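Local coordinates for cellulose binding protein (Clavibacter michiganensis, PDB 4JJO) that probably binds cellulose and loosens plant cell walls, being the expansin part of a larger protein that is a predicted cellulase, at residues A[2-8]-A[94-100]. Sequence-based numbering, arbitrary orientation.
Sequences TTHGRAT and IIPISYV
Thr3 lies against one face of the Tyr99 ring where strands 3-8 and 95-100 run antiparallel, pairing the first and last strands of the six-stranded double-psi beta-barrel that forms the N-terminal domain of expansins. Three hydrogen-bonded pairs, Thr3 with Tyr99, Gly5 with Ile97 and Ala7 with Ile95, supply six backbone bonds. Thr3, Ala7, Ile95, Ile97 and Tyr99 point to the packed face. There Thr3 CB stands 3.8 Å from the centroid of the Tyr99 ring in a CH-pi contact, while Thr3 CG2 reaches 3.4 Å from Tyr99 OH. With chi1 at 60°, the Tyr99 ring swings back over strand 3-8 and alongside Thr3; its OH is hydrogen-bonded to Glu41. Gly5 presents no side chain between this ring and Ile97. Further along, Ala7 CB meets Ile97 CG2 at 3.9 Å, and Leu77, Leu79 and Val54 of the neighbouring strands continue the apolar packing.

The other face, with His4, Arg6, Pro96 and Ser98, is looser and more open to solvent. Its closest side-chain approach in the His4–Ser98 pair is oblique, from His4 ND1 to Ser98 CB at 3.6 Å. At the exposed end, Ile94 has CG1 anti to its backbone N (chi1 -176°), which carries CD1 across the Arg6 chain to 3.6 Å from Arg6 CD. Water also enters this side: one molecule, in the plane of the His4 ring and 3.1 Å from His4 ND1, donates a hydrogen bond to Ile97 O, the same carbonyl oxygen that accepts the nearly straight bond from Gly5 N.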
ATOM      1  N   THR A   2      17.847  -9.312   3.224  1.00 29.56           N
ATOM      2  CA  THR A   2      18.241  -8.634   1.997  1.00 26.48           C
ATOM      3  C   THR A   2      18.051  -9.515   0.773  1.00 25.36           C
ATOM      4  O   THR A   2      18.528 -10.649   0.729  1.00 26.65           O
ATOM      5  CB  THR A   2      19.711  -8.188   2.048  1.00 26.06           C
ATOM      6  OG1 THR A   2      19.911  -7.318   3.168  1.00 26.84           O
ATOM      7  CG2 THR A   2      20.091  -7.461   0.769  1.00 24.41           C
ATOM      8  N   THR A   3      17.359  -8.973  -0.224  1.00 23.44           N
ATOM      9  CA  THR A   3      17.162  -9.661  -1.488  1.00 23.49           C
ATOM     10  C   THR A   3      18.122  -9.100  -2.521  1.00 22.28           C
ATOM     11  O   THR A   3      18.242  -7.885  -2.676  1.00 20.67           O
ATOM     12  CB  THR A   3      15.731  -9.483  -2.014  1.00 23.44           C
ATOM     13  OG1 THR A   3      14.808 -10.127  -1.127  1.00 26.20           O
ATOM     14  CG2 THR A   3      15.596 -10.086  -3.402  1.00 23.86           C
ATOM     15  N   HIS A   4      18.812  -9.992  -3.221  1.00 23.60           N
ATOM     16  CA  HIS A   4      19.702  -9.590  -4.297  1.00 22.91           C
ATOM     17  C   HIS A   4      19.091  -9.951  -5.638  1.00 23.25           C
ATOM     18  O   HIS A   4      18.621 -11.071  -5.842  1.00 26.36           O
ATOM     19  CB  HIS A   4      21.067 -10.255  -4.142  1.00 24.81           C
ATOM     20  CG  HIS A   4      21.822  -9.798  -2.933  1.00 25.99           C
ATOM     21  ND1 HIS A   4      22.685  -8.726  -2.958  1.00 25.06           N
ATOM     22  CD2 HIS A   4      21.838 -10.266  -1.662  1.00 28.26           C
ATOM     23  CE1 HIS A   4      23.203  -8.550  -1.753  1.00 26.84           C
ATOM     24  NE2 HIS A   4      22.704  -9.473  -0.950  1.00 28.31           N
ATOM     25  N   GLY A   5      19.092  -8.987  -6.549  1.00 20.23           N
ATOM     26  CA  GLY A   5      18.483  -9.177  -7.848  1.00 19.99           C
ATOM     27  C   GLY A   5      18.777  -8.035  -8.794  1.00 18.31           C
ATOM     28  O   GLY A   5      19.905  -7.550  -8.870  1.00 17.94           O
ATOM     29  N   ARG A   6      17.747  -7.592  -9.505  1.00 18.57           N
ATOM     30  CA  ARG A   6      17.921  -6.623 -10.578  1.00 18.58           C
ATOM     31  C   ARG A   6      16.709  -5.716 -10.696  1.00 17.24           C
ATOM     32  O   ARG A   6      15.635  -6.030 -10.183  1.00 17.30           O
ATOM     33  CB  ARG A   6      18.132  -7.366 -11.896  1.00 21.12           C
ATOM     34  CG  ARG A   6      17.001  -8.331 -12.234  1.00 25.49           C
ATOM     35  CD  ARG A   6      17.414  -9.342 -13.293  1.00 29.48           C
ATOM     36  NE  ARG A   6      16.285 -10.147 -13.748  1.00 33.94           N
ATOM     37  CZ  ARG A   6      16.008 -11.377 -13.324  1.00 38.04           C
ATOM     38  NH1 ARG A   6      16.778 -11.980 -12.427  1.00 39.37           N
ATOM     39  NH2 ARG A   6      14.952 -12.013 -13.808  1.00 40.81           N
ATOM     40  N   ALA A   7      16.885  -4.586 -11.370  1.00 16.02           N
ATOM     41  CA  ALA A   7      15.772  -3.683 -11.631  1.00 15.93           C
ATOM     42  C   ALA A   7      15.741  -3.240 -13.083  1.00 16.02           C
ATOM     43  O   ALA A   7      16.779  -2.971 -13.687  1.00 15.69           O
ATOM     44  CB  ALA A   7      15.846  -2.469 -10.720  1.00 15.33           C
ATOM     45  N   THR A   8      14.534  -3.196 -13.637  1.00 16.89           N
ATOM     46  CA  THR A   8      14.270  -2.511 -14.893  1.00 17.77           C
ATOM     47  C   THR A   8      13.383  -1.327 -14.531  1.00 18.02           C
ATOM     48  O   THR A   8      13.149  -1.076 -13.348  1.00 16.60           O
ATOM     49  CB  THR A   8      13.564  -3.428 -15.911  1.00 19.89           C
ATOM     50  OG1 THR A   8      12.461  -4.089 -15.280  1.00 21.20           O
ATOM     51  CG2 THR A   8      14.534  -4.475 -16.455  1.00 20.44           C
ATOM     52  N   ILE A  94      18.975  -2.255 -17.506  1.00 24.32           N
ATOM     53  CA  ILE A  94      18.848  -3.096 -16.328  1.00 22.55           C
ATOM     54  C   ILE A  94      20.058  -2.900 -15.426  1.00 19.97           C
ATOM     55  O   ILE A  94      21.180  -2.747 -15.908  1.00 20.31           O
ATOM     56  CB  ILE A  94      18.730  -4.576 -16.725  1.00 25.74           C
ATOM     57  CG1 ILE A  94      18.510  -5.443 -15.489  1.00 26.19           C
ATOM     58  CG2 ILE A  94      19.973  -5.027 -17.457  1.00 27.48           C
ATOM     59  CD1 ILE A  94      18.130  -6.854 -15.812  1.00 29.42           C
ATOM     60  N   ILE A  95      19.822  -2.894 -14.118  1.00 18.18           N
ATOM     61  CA  ILE A  95      20.893  -2.707 -13.145  1.00 17.23           C
ATOM     62  C   ILE A  95      20.791  -3.727 -12.026  1.00 15.47           C
ATOM     63  O   ILE A  95      19.696  -4.143 -11.657  1.00 14.84           O
ATOM     64  CB  ILE A  95      20.852  -1.302 -12.515  1.00 17.76           C
ATOM     65  CG1 ILE A  95      19.451  -1.005 -11.978  1.00 17.03           C
ATOM     66  CG2 ILE A  95      21.273  -0.263 -13.534  1.00 20.07           C
ATOM     67  CD1 ILE A  95      19.361   0.255 -11.148  1.00 17.16           C
ATOM     68  N   PRO A  96      21.943  -4.136 -11.476  1.00 16.07           N
ATOM     69  CA  PRO A  96      21.921  -5.015 -10.307  1.00 16.39           C
ATOM     70  C   PRO A  96      21.573  -4.220  -9.059  1.00 15.73           C
ATOM     71  O   PRO A  96      22.012  -3.076  -8.913  1.00 16.04           O
ATOM     72  CB  PRO A  96      23.354  -5.543 -10.237  1.00 18.12           C
ATOM     73  CG  PRO A  96      24.177  -4.496 -10.873  1.00 18.51           C
ATOM     74  CD  PRO A  96      23.314  -3.784 -11.882  1.00 17.92           C
ATOM     75  N   ILE A  97      20.787  -4.818  -8.174  1.00 15.93           N
ATOM     76  CA  ILE A  97      20.347  -4.144  -6.964  1.00 15.58           C
ATOM     77  C   ILE A  97      20.315  -5.113  -5.794  1.00 16.94           C
ATOM     78  O   ILE A  97      20.371  -6.333  -5.974  1.00 18.57           O
ATOM     79  CB  ILE A  97      18.926  -3.563  -7.124  1.00 15.18           C
ATOM     80  CG1 ILE A  97      17.931  -4.684  -7.426  1.00 15.28           C
ATOM     81  CG2 ILE A  97      18.885  -2.520  -8.229  1.00 15.62           C
ATOM     82  CD1 ILE A  97      16.490  -4.300  -7.208  1.00 16.47           C
ATOM     83  N   SER A  98      20.247  -4.557  -4.590  1.00 17.44           N
ATOM     84  CA  SER A  98      19.874  -5.315  -3.409  1.00 19.39           C
ATOM     85  C   SER A  98      18.797  -4.505  -2.698  1.00 19.65           C
ATOM     86  O   SER A  98      18.785  -3.278  -2.788  1.00 18.96           O
ATOM     87  CB  SER A  98      21.076  -5.533  -2.492  1.00 21.71           C
ATOM     88  OG  SER A  98      21.426  -4.333  -1.828  1.00 23.02           O
ATOM     89  N   TYR A  99      17.878  -5.170  -2.008  1.00 14.37           N
ATOM     90  CA  TYR A  99      16.835  -4.427  -1.310  1.00 14.18           C
ATOM     91  C   TYR A  99      16.282  -5.107  -0.069  1.00 15.25           C
ATOM     92  O   TYR A  99      16.378  -6.322   0.104  1.00 15.69           O
ATOM     93  CB  TYR A  99      15.684  -4.058  -2.257  1.00 14.20           C
ATOM     94  CG  TYR A  99      14.973  -5.223  -2.911  1.00 14.77           C
ATOM     95  CD1 TYR A  99      13.806  -5.738  -2.369  1.00 16.50           C
ATOM     96  CD2 TYR A  99      15.455  -5.790  -4.086  1.00 15.16           C
ATOM     97  CE1 TYR A  99      13.141  -6.790  -2.968  1.00 17.90           C
ATOM     98  CE2 TYR A  99      14.796  -6.845  -4.694  1.00 16.09           C
ATOM     99  CZ  TYR A  99      13.638  -7.340  -4.130  1.00 18.02           C
ATOM    100  OH  TYR A  99      12.979  -8.390  -4.728  1.00 19.92           O
ATOM    101  N   VAL A 100      15.711  -4.280   0.795  1.00 16.19           N
ATOM    102  CA  VAL A 100      15.046  -4.733   2.005  1.00 17.39           C
ATOM    103  C   VAL A 100      13.705  -4.034   2.114  1.00 17.06           C
ATOM    104  O   VAL A 100      13.524  -2.936   1.587  1.00 16.12           O
ATOM    105  CB  VAL A 100      15.858  -4.386   3.269  1.00 19.35           C
ATOM    106  CG1 VAL A 100      17.133  -5.203   3.334  1.00 20.53           C
ATOM    107  CG2 VAL A 100      16.161  -2.894   3.310  1.00 19.20           C
TER
HETATM  108  O   HOH W   1      14.237  -8.198   0.704  1.00 18.00           O
HETATM  109  O   HOH W   2      23.262  -7.087  -5.533  1.00 34.19           O